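Local coordinates for Blr3880 protein (Bradyrhizobium japonicum, PDB 2OOD) that probably catalyses the zinc-dependent hydrolytic deamination of guanine to xanthine and ammonia, a step of purine degradation, at residues A[12-17]-A[29-34]; A[254-259]-A[283-288]; A[263-268]-A[288-293]. All coordinates share one frame; numbering follows the deposited sequence.

In the fold
Contact 1 comes first along the chain and closes before the other two open. It pairs strands 11-15 and 30-33, and its centre lies about 33 Å from that of contact 2 and about 28 Å from that of contact 3. Contacts 2 and 3 have centres about 8 Å apart, alternate along the chain and share K288. Contact 2 joins helices 255-260 and 279-288; contact 3 joins the loop after helix 255-260 to the turn from helix 279-288 into strand 291-294. Together they knit two successive helix-to-strand units of the amidohydrolase barrel, whereas contact 1 pairs strands near the N-terminus, linked to the barrel strands through strand 70-81.

Contact 1 of 3, residues A[12-17]-A[29-34]; sequences FFDFVD and AARFHQ
The guanidinium of R31 carries the V16 methyl CG1 over one face, while R31 NH1 meets D14 OD2 at 2.7 Å in a salt bridge, the carboxylate and guanidinium planes turned 45° apart. F13 and F32, side chains crossing at about a right angle, share the other face of the ribbon: F32 CD1 sits at the edge of the F13 ring, 4.1 Å from F13 CD1, and F13 CZ touches A30 CB at 3.8 Å. The F15 ring has A29 O at its edge. A bend in the R31 chain at chi3 (-84°) turns the guanidinium to D14 and V16. Between these two sets of side chains the strands run antiparallel, with F12-H33 and D14-R31 as hydrogen-bonded pairs; F12 N lies 2.9 Å from H33 O. Beyond the last pair, A29 O accepts from V16 N (2.9 Å) and weakly from D17 N. Both charges have second partners, D14 OD2 in F398 N and R31 NH2 in E399. F13 packs on helices 374-380 and 434-447; F15 and A30 join it on the former, F32 on the latter. F12 turns to F48 and F398, and strand 11-15 pairs in parallel with strand 70-81, through backbone bonds between F13 and I71.

Contact 2 of 3, residues A[254-259]-A[283-288]; sequences DYLGVY and RRMSKK
D254 and R284 extend head-on from the two segments and meet with their planes nearly parallel, 14° apart, but slightly stepped. Both terminal nitrogens of R284 engage the carboxylate: NH2 lies 2.8 Å from D254 OD1 and NH1 3.1 Å from D254 OD2, each oxygen being approached on its syn side but somewhat out of the carboxylate plane. A third, weak bond joins NH2 to OD2. D254 is also the N-cap of helix 255-260, where OD1 takes a weak bond from G257 N at 2.7 Å, and G257 N lies at the guanidinium edge. L256 runs alongside R284, pointing the other way. With CG anti to the backbone N (chi1 180°), it lays CD2 over one guanidinium face, 3.8 Å from R284 NH2, and the same methyl touches CG of M285, a selenomethionine, at 3.5 Å. A leucine in place of R284 would probably strand the D254 carboxylate without its charged partner and leave the capping group less firmly fixed. R284 NH2 has a second anion in E260. The helix segments run at 34° to each other, axes 11.6 Å apart at closest approach, so side chains make the junction; E281 of helix 279-288 accepts from L256 N, while Y255 and V258 pack on helix 239-248.

Contact 3 of 3, residues A[263-268]-A[288-293]; sequences DLVGPK and KGAAVV
K288, the last residue of helix 279-288, lays its aliphatic chain across V265 at about a right angle, K288 CD resting 3.8 Å from V265 CG1, before its NZ continues to a salt bridge with E260. Its carbonyl oxygen faces the loop: G266 CA offers a CA-H...O contact to K288 O at 3.5 Å, and P267 CD lies 3.3 Å from the same oxygen. At G289 the chain leaves the helix with positive phi (87°). A CB here would crowd the K288 carbonyl oxygen at these backbone angles, which by itself explains the glycine; it would point toward P267. G289 O is bonded to Y390 OH. A290 then meets the loop through both its CA and its methyl. A290 CA makes a CA-H...O contact with G266 O at 3.4 Å, and A290 CB meets V265 CG1 at 3.5 Å, V265 CG1 being brought there by its position anti to the V265 backbone N (chi1 178°). From A291 the chain becomes strand 291-294, its backbone bonding F269 and G271 of the adjacent parallel strand. The loop itself follows a Schellman motif that ends helix 255-260 with D263 at the C-prime position. Two neighbouring helix-to-strand turns thus pack side by side, as in the (beta/alpha)8 barrel of amidohydrolases, at the N-terminal ends of the strands and away from the zinc site.

Contact 1 of 3, residues A[12-17]-A[29-34]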
loop_
_atom_site.group_PDB
_atom_site.type_symbol
_atom_site.label_atom_id
_atom_site.label_comp_id
_atom_site.label_asym_id
_atom_site.label_seq_id
_atom_site.Cartn_x
_atom_site.Cartn_y
_atom_site.Cartn_z
ATOM N N PHE A 12 -10.909 -22.521 -11.490
ATOM C CA PHE A 12 -11.867 -21.693 -10.761
ATOM C C PHE A 12 -11.694 -21.739 -9.238
ATOM O O PHE A 12 -11.357 -22.780 -8.670
ATOM C CB PHE A 12 -13.289 -22.138 -11.098
ATOM C CG PHE A 12 -13.748 -21.730 -12.460
ATOM C CD1 PHE A 12 -14.278 -20.465 -12.673
ATOM C CD2 PHE A 12 -13.665 -22.610 -13.535
ATOM C CE1 PHE A 12 -14.728 -20.078 -13.942
ATOM C CE2 PHE A 12 -14.111 -22.232 -14.812
ATOM C CZ PHE A 12 -14.642 -20.963 -15.009
ATOM N N PHE A 13 -11.961 -20.609 -8.587
ATOM C CA PHE A 13 -11.860 -20.495 -7.133
ATOM C C PHE A 13 -12.927 -19.525 -6.620
ATOM O O PHE A 13 -12.899 -18.340 -6.936
ATOM C CB PHE A 13 -10.472 -19.972 -6.737
ATOM C CG PHE A 13 -10.186 -20.028 -5.250
ATOM C CD1 PHE A 13 -9.436 -21.067 -4.709
ATOM C CD2 PHE A 13 -10.659 -19.039 -4.392
ATOM C CE1 PHE A 13 -9.161 -21.118 -3.335
ATOM C CE2 PHE A 13 -10.386 -19.089 -3.021
ATOM C CZ PHE A 13 -9.637 -20.130 -2.500
ATOM N N ASP A 14 -13.872 -20.019 -5.832
ATOM C CA ASP A 14 -14.900 -19.145 -5.283
ATOM C C ASP A 14 -15.344 -19.644 -3.911
ATOM O O ASP A 14 -14.818 -20.632 -3.407
ATOM C CB ASP A 14 -16.082 -19.009 -6.261
ATOM C CG ASP A 14 -16.862 -20.301 -6.445
ATOM O OD1 ASP A 14 -16.248 -21.392 -6.478
ATOM O OD2 ASP A 14 -18.101 -20.211 -6.570
ATOM N N PHE A 15 -16.304 -18.966 -3.301
ATOM C CA PHE A 15 -16.748 -19.350 -1.969
ATOM C C PHE A 15 -18.191 -19.814 -1.875
ATOM O O PHE A 15 -19.045 -19.391 -2.650
ATOM C CB PHE A 15 -16.525 -18.175 -1.016
ATOM C CG PHE A 15 -15.082 -17.817 -0.838
ATOM C CD1 PHE A 15 -14.316 -18.437 0.137
ATOM C CD2 PHE A 15 -14.475 -16.881 -1.663
ATOM C CE1 PHE A 15 -12.964 -18.131 0.290
ATOM C CE2 PHE A 15 -13.117 -16.569 -1.515
ATOM C CZ PHE A 15 -12.368 -17.198 -0.537
ATOM N N VAL A 16 -18.454 -20.683 -0.906
ATOM C CA VAL A 16 -19.793 -21.207 -0.676
ATOM C C VAL A 16 -20.233 -20.901 0.752
ATOM O O VAL A 16 -21.375 -21.168 1.130
ATOM C CB VAL A 16 -19.847 -22.730 -0.886
ATOM C CG1 VAL A 16 -19.715 -23.056 -2.358
ATOM C CG2 VAL A 16 -18.735 -23.398 -0.101
ATOM N N ASP A 17 -19.321 -20.337 1.537
ATOM C CA ASP A 17 -19.607 -19.987 2.922
ATOM C C ASP A 17 -18.594 -18.961 3.419
ATOM O O ASP A 17 -17.646 -18.614 2.712
ATOM C CB ASP A 17 -19.539 -21.238 3.798
ATOM C CG ASP A 17 -20.317 -21.093 5.098
ATOM O OD1 ASP A 17 -20.895 -20.008 5.355
ATOM O OD2 ASP A 17 -20.350 -22.083 5.859
ATOM N N ALA A 29 -14.715 -23.306 3.293
ATOM C CA ALA A 29 -15.574 -22.224 2.830
ATOM C C ALA A 29 -15.340 -21.967 1.348
ATOM O O ALA A 29 -16.170 -21.354 0.676
ATOM C CB ALA A 29 -15.311 -20.953 3.643
ATOM N N ALA A 30 -14.210 -22.457 0.844
ATOM C CA ALA A 30 -13.838 -22.284 -0.555
ATOM C C ALA A 30 -14.262 -23.458 -1.440
ATOM O O ALA A 30 -14.589 -24.543 -0.954
ATOM C CB ALA A 30 -12.331 -22.073 -0.664
ATOM N N ARG A 31 -14.252 -23.216 -2.746
ATOM C CA ARG A 31 -14.617 -24.214 -3.746
ATOM C C ARG A 31 -13.578 -24.096 -4.853
ATOM O O ARG A 31 -13.448 -23.056 -5.490
ATOM C CB ARG A 31 -16.010 -23.923 -4.305
ATOM C CG ARG A 31 -16.473 -24.895 -5.359
ATOM C CD ARG A 31 -17.556 -24.261 -6.212
ATOM N NE ARG A 31 -18.899 -24.350 -5.644
ATOM C CZ ARG A 31 -19.873 -23.483 -5.905
ATOM N NH1 ARG A 31 -19.651 -22.456 -6.712
ATOM N NH2 ARG A 31 -21.076 -23.647 -5.381
ATOM N N PHE A 32 -12.835 -25.165 -5.080
ATOM C CA PHE A 32 -11.793 -25.139 -6.089
ATOM C C PHE A 32 -11.961 -26.180 -7.191
ATOM O O PHE A 32 -12.278 -27.338 -6.923
ATOM C CB PHE A 32 -10.445 -25.341 -5.410
ATOM C CG PHE A 32 -9.302 -25.470 -6.359
ATOM C CD1 PHE A 32 -8.834 -24.364 -7.054
ATOM C CD2 PHE A 32 -8.665 -26.691 -6.528
ATOM C CE1 PHE A 32 -7.733 -24.470 -7.912
ATOM C CE2 PHE A 32 -7.565 -26.816 -7.379
ATOM C CZ PHE A 32 -7.097 -25.700 -8.071
ATOM N N HIS A 33 -11.748 -25.751 -8.432
ATOM C CA HIS A 33 -11.826 -26.624 -9.600
ATOM C C HIS A 33 -10.570 -26.367 -10.409
ATOM O O HIS A 33 -10.450 -25.313 -11.024
ATOM C CB HIS A 33 -13.044 -26.285 -10.460
ATOM C CG HIS A 33 -14.335 -26.801 -9.909
ATOM N ND1 HIS A 33 -14.565 -28.142 -9.688
ATOM C CD2 HIS A 33 -15.465 -26.158 -9.527
ATOM C CE1 HIS A 33 -15.779 -28.302 -9.193
ATOM N NE2 HIS A 33 -16.346 -27.115 -9.084
ATOM N N GLN A 34 -9.625 -27.303 -10.399
ATOM C CA GLN A 34 -8.398 -27.114 -11.166
ATOM C C GLN A 34 -8.726 -26.990 -12.650
ATOM O O GLN A 34 -8.084 -26.223 -13.371
ATOM C CB GLN A 34 -7.433 -28.276 -10.972
ATOM C CG GLN A 34 -6.147 -28.073 -11.745
ATOM C CD GLN A 34 -5.165 -29.219 -11.579
ATOM O OE1 GLN A 34 -4.848 -29.640 -10.457
ATOM N NE2 GLN A 34 -4.666 -29.729 -12.702
#

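Contact 2 of 3, residues A[254-259]-A[283-288]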
loop_
_atom_site.group_PDB
_atom_site.type_symbol
_atom_site.label_atom_id
_atom_site.label_comp_id
_atom_site.label_asym_id
_atom_site.label_seq_id
_atom_site.Cartn_x
_atom_site.Cartn_y
_atom_site.Cartn_z
ATOM N N ASP A 254 -25.117 8.909 19.625
ATOM C CA ASP A 254 -23.974 8.460 18.834
ATOM C C ASP A 254 -24.217 8.661 17.338
ATOM O O ASP A 254 -25.350 8.882 16.902
ATOM C CB ASP A 254 -23.646 6.988 19.142
ATOM C CG ASP A 254 -24.881 6.102 19.184
ATOM O OD1 ASP A 254 -25.815 6.346 18.391
ATOM O OD2 ASP A 254 -24.912 5.152 19.997
ATOM N N TYR A 255 -23.149 8.588 16.549
ATOM C CA TYR A 255 -23.266 8.789 15.113
ATOM C C TYR A 255 -24.353 7.906 14.490
ATOM O O TYR A 255 -25.168 8.383 13.693
ATOM C CB TYR A 255 -21.911 8.539 14.450
ATOM C CG TYR A 255 -21.688 9.319 13.170
ATOM C CD1 TYR A 255 -20.467 9.935 12.917
ATOM C CD2 TYR A 255 -22.679 9.414 12.200
ATOM C CE1 TYR A 255 -20.236 10.625 11.726
ATOM C CE2 TYR A 255 -22.459 10.099 11.003
ATOM C CZ TYR A 255 -21.236 10.698 10.769
ATOM O OH TYR A 255 -20.999 11.345 9.568
ATOM N N LEU A 256 -24.372 6.625 14.847
ATOM C CA LEU A 256 -25.382 5.718 14.311
ATOM C C LEU A 256 -26.775 6.169 14.754
ATOM O O LEU A 256 -27.758 5.960 14.049
ATOM C CB LEU A 256 -25.122 4.289 14.797
ATOM C CG LEU A 256 -26.085 3.187 14.342
ATOM C CD1 LEU A 256 -26.051 3.055 12.839
ATOM C CD2 LEU A 256 -25.691 1.875 14.973
ATOM N N GLY A 257 -26.850 6.795 15.924
ATOM C CA GLY A 257 -28.124 7.254 16.447
ATOM C C GLY A 257 -28.798 8.283 15.563
ATOM O O GLY A 257 -30.030 8.344 15.497
ATOM N N VAL A 258 -27.997 9.098 14.883
ATOM C CA VAL A 258 -28.533 10.118 13.998
ATOM C C VAL A 258 -29.346 9.483 12.875
ATOM O O VAL A 258 -30.438 9.949 12.555
ATOM C CB VAL A 258 -27.410 10.954 13.370
ATOM C CG1 VAL A 258 -28.006 12.017 12.450
ATOM C CG2 VAL A 258 -26.568 11.591 14.463
ATOM N N TYR A 259 -28.813 8.417 12.280
ATOM C CA TYR A 259 -29.497 7.730 11.188
ATOM C C TYR A 259 -30.685 6.900 11.648
ATOM O O TYR A 259 -31.621 6.701 10.879
ATOM C CB TYR A 259 -28.528 6.828 10.418
ATOM C CG TYR A 259 -27.396 7.579 9.767
ATOM C CD1 TYR A 259 -27.644 8.634 8.903
ATOM C CD2 TYR A 259 -26.078 7.255 10.037
ATOM C CE1 TYR A 259 -26.605 9.352 8.331
ATOM C CE2 TYR A 259 -25.032 7.963 9.470
ATOM C CZ TYR A 259 -25.301 9.011 8.622
ATOM O OH TYR A 259 -24.259 9.735 8.077
ATOM N N ARG A 283 -23.160 -3.733 17.695
ATOM C CA ARG A 283 -24.229 -4.651 18.068
ATOM C C ARG A 283 -25.579 -4.223 17.509
ATOM O O ARG A 283 -26.363 -5.065 17.085
ATOM C CB ARG A 283 -24.331 -4.795 19.590
ATOM C CG ARG A 283 -23.250 -5.671 20.228
ATOM C CD ARG A 283 -23.609 -6.055 21.673
ATOM N NE ARG A 283 -23.905 -4.877 22.497
ATOM C CZ ARG A 283 -22.990 -4.145 23.136
ATOM N NH1 ARG A 283 -21.697 -4.473 23.067
ATOM N NH2 ARG A 283 -23.364 -3.061 23.815
ATOM N N ARG A 284 -25.857 -2.925 17.505
ATOM C CA ARG A 284 -27.131 -2.435 16.993
ATOM C C ARG A 284 -27.267 -2.722 15.501
ATOM O O ARG A 284 -28.321 -3.163 15.039
ATOM C CB ARG A 284 -27.277 -0.931 17.245
ATOM C CG ARG A 284 -27.185 -0.540 18.708
ATOM C CD ARG A 284 -28.204 0.508 19.050
ATOM N NE ARG A 284 -27.959 1.777 18.378
ATOM C CZ ARG A 284 -26.975 2.610 18.699
ATOM N NH1 ARG A 284 -26.141 2.300 19.681
ATOM N NH2 ARG A 284 -26.841 3.763 18.056
HETATM N N MSE A 285 -26.204 -2.467 14.744
HETATM C CA MSE A 285 -26.235 -2.718 13.307
HETATM C C MSE A 285 -26.429 -4.210 13.052
HETATM O O MSE A 285 -27.258 -4.608 12.236
HETATM C CB MSE A 285 -24.939 -2.239 12.661
HETATM C CG MSE A 285 -24.717 -0.752 12.816
HETATM SE SE MSE A 285 -23.035 -0.173 12.011
HETATM C CE MSE A 285 -23.607 -0.184 10.142
ATOM N N SER A 286 -25.667 -5.033 13.764
ATOM C CA SER A 286 -25.773 -6.474 13.618
ATOM C C SER A 286 -27.231 -6.894 13.801
ATOM O O SER A 286 -27.762 -7.703 13.036
ATOM C CB SER A 286 -24.896 -7.171 14.660
ATOM O OG SER A 286 -25.044 -8.579 14.604
ATOM N N LYS A 287 -27.876 -6.322 14.812
ATOM C CA LYS A 287 -29.268 -6.620 15.128
ATOM C C LYS A 287 -30.245 -6.165 14.042
ATOM O O LYS A 287 -31.108 -6.933 13.626
ATOM C CB LYS A 287 -29.628 -5.973 16.469
ATOM C CG LYS A 287 -31.027 -6.273 16.984
ATOM C CD LYS A 287 -31.229 -7.765 17.240
ATOM C CE LYS A 287 -32.355 -8.019 18.265
ATOM N NZ LYS A 287 -33.702 -7.475 17.858
ATOM N N LYS A 288 -30.111 -4.925 13.580
ATOM C CA LYS A 288 -31.007 -4.403 12.550
ATOM C C LYS A 288 -30.672 -4.889 11.134
ATOM O O LYS A 288 -31.462 -4.702 10.204
ATOM C CB LYS A 288 -31.010 -2.870 12.564
ATOM C CG LYS A 288 -31.470 -2.249 13.877
ATOM C CD LYS A 288 -31.782 -0.771 13.688
ATOM C CE LYS A 288 -32.256 -0.109 14.977
ATOM N NZ LYS A 288 -31.229 -0.250 16.050
#

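Contact 3 of 3, residues A[263-268]-A[288-293]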
loop_
_atom_site.group_PDB
_atom_site.type_symbol
_atom_site.label_atom_id
_atom_site.label_comp_id
_atom_site.label_asym_id
_atom_site.label_seq_id
_atom_site.Cartn_x
_atom_site.Cartn_y
_atom_site.Cartn_z
ATOM N N ASP A 263 -35.080 6.182 10.763
ATOM C CA ASP A 263 -35.322 4.842 10.211
ATOM C C ASP A 263 -34.482 4.461 8.995
ATOM O O ASP A 263 -34.926 3.668 8.161
ATOM C CB ASP A 263 -36.796 4.670 9.834
ATOM C CG ASP A 263 -37.728 4.968 10.983
ATOM O OD1 ASP A 263 -37.567 4.342 12.056
ATOM O OD2 ASP A 263 -38.620 5.827 10.808
ATOM N N LEU A 264 -33.279 5.012 8.890
ATOM C CA LEU A 264 -32.414 4.692 7.768
ATOM C C LEU A 264 -31.634 3.396 8.011
ATOM O O LEU A 264 -31.272 2.698 7.061
ATOM C CB LEU A 264 -31.441 5.842 7.517
ATOM C CG LEU A 264 -32.082 7.183 7.169
ATOM C CD1 LEU A 264 -30.998 8.226 6.932
ATOM C CD2 LEU A 264 -32.949 7.025 5.931
ATOM N N VAL A 265 -31.381 3.067 9.276
ATOM C CA VAL A 265 -30.621 1.863 9.597
ATOM C C VAL A 265 -31.446 0.591 9.558
ATOM O O VAL A 265 -32.471 0.478 10.225
ATOM C CB VAL A 265 -29.950 1.962 10.984
ATOM C CG1 VAL A 265 -29.205 0.679 11.294
ATOM C CG2 VAL A 265 -28.997 3.134 11.009
ATOM N N GLY A 266 -30.973 -0.365 8.767
ATOM C CA GLY A 266 -31.648 -1.643 8.610
ATOM C C GLY A 266 -31.099 -2.305 7.358
ATOM O O GLY A 266 -30.033 -1.904 6.888
ATOM N N PRO A 267 -31.785 -3.311 6.787
ATOM C CA PRO A 267 -31.276 -3.967 5.574
ATOM C C PRO A 267 -31.017 -2.989 4.436
ATOM O O PRO A 267 -31.758 -2.024 4.258
ATOM C CB PRO A 267 -32.379 -4.960 5.233
ATOM C CG PRO A 267 -32.877 -5.358 6.580
ATOM C CD PRO A 267 -32.973 -4.017 7.296
ATOM N N LYS A 268 -29.955 -3.242 3.676
ATOM C CA LYS A 268 -29.592 -2.406 2.540
ATOM C C LYS A 268 -29.003 -1.052 2.920
ATOM O O LYS A 268 -28.909 -0.150 2.083
ATOM C CB LYS A 268 -30.799 -2.213 1.615
ATOM C CG LYS A 268 -31.234 -3.488 0.899
ATOM C CD LYS A 268 -32.405 -3.232 -0.038
ATOM C CE LYS A 268 -32.842 -4.510 -0.733
ATOM N NZ LYS A 268 -33.913 -4.261 -1.736
ATOM N N LYS A 288 -30.111 -4.925 13.580
ATOM C CA LYS A 288 -31.007 -4.403 12.550
ATOM C C LYS A 288 -30.672 -4.889 11.134
ATOM O O LYS A 288 -31.462 -4.702 10.204
ATOM C CB LYS A 288 -31.010 -2.870 12.564
ATOM C CG LYS A 288 -31.470 -2.249 13.877
ATOM C CD LYS A 288 -31.782 -0.771 13.688
ATOM C CE LYS A 288 -32.256 -0.109 14.977
ATOM N NZ LYS A 288 -31.229 -0.250 16.050
ATOM N N GLY A 289 -29.499 -5.497 10.970
ATOM C CA GLY A 289 -29.098 -5.995 9.666
ATOM C C GLY A 289 -28.395 -4.984 8.778
ATOM O O GLY A 289 -28.248 -5.211 7.576
ATOM N N ALA A 290 -27.969 -3.864 9.352
ATOM C CA ALA A 290 -27.272 -2.838 8.588
ATOM C C ALA A 290 -25.832 -3.293 8.345
ATOM O O ALA A 290 -25.325 -4.167 9.049
ATOM C CB ALA A 290 -27.294 -1.523 9.347
ATOM N N ALA A 291 -25.168 -2.707 7.354
ATOM C CA ALA A 291 -23.803 -3.106 7.041
ATOM C C ALA A 291 -22.803 -1.967 7.088
ATOM O O ALA A 291 -23.157 -0.812 6.892
ATOM C CB ALA A 291 -23.766 -3.764 5.671
ATOM N N VAL A 292 -21.548 -2.302 7.354
ATOM C CA VAL A 292 -20.491 -1.304 7.405
ATOM C C VAL A 292 -19.530 -1.606 6.256
ATOM O O VAL A 292 -19.396 -2.758 5.843
ATOM C CB VAL A 292 -19.732 -1.339 8.765
ATOM C CG1 VAL A 292 -19.036 -2.665 8.944
ATOM C CG2 VAL A 292 -18.722 -0.219 8.832
ATOM N N VAL A 293 -18.883 -0.573 5.726
ATOM C CA VAL A 293 -17.952 -0.755 4.626
ATOM C C VAL A 293 -16.550 -0.371 5.064
ATOM O O VAL A 293 -16.270 0.795 5.330
ATOM C CB VAL A 293 -18.348 0.094 3.398
ATOM C CG1 VAL A 293 -17.442 -0.239 2.235
ATOM C CG2 VAL A 293 -19.807 -0.153 3.032
#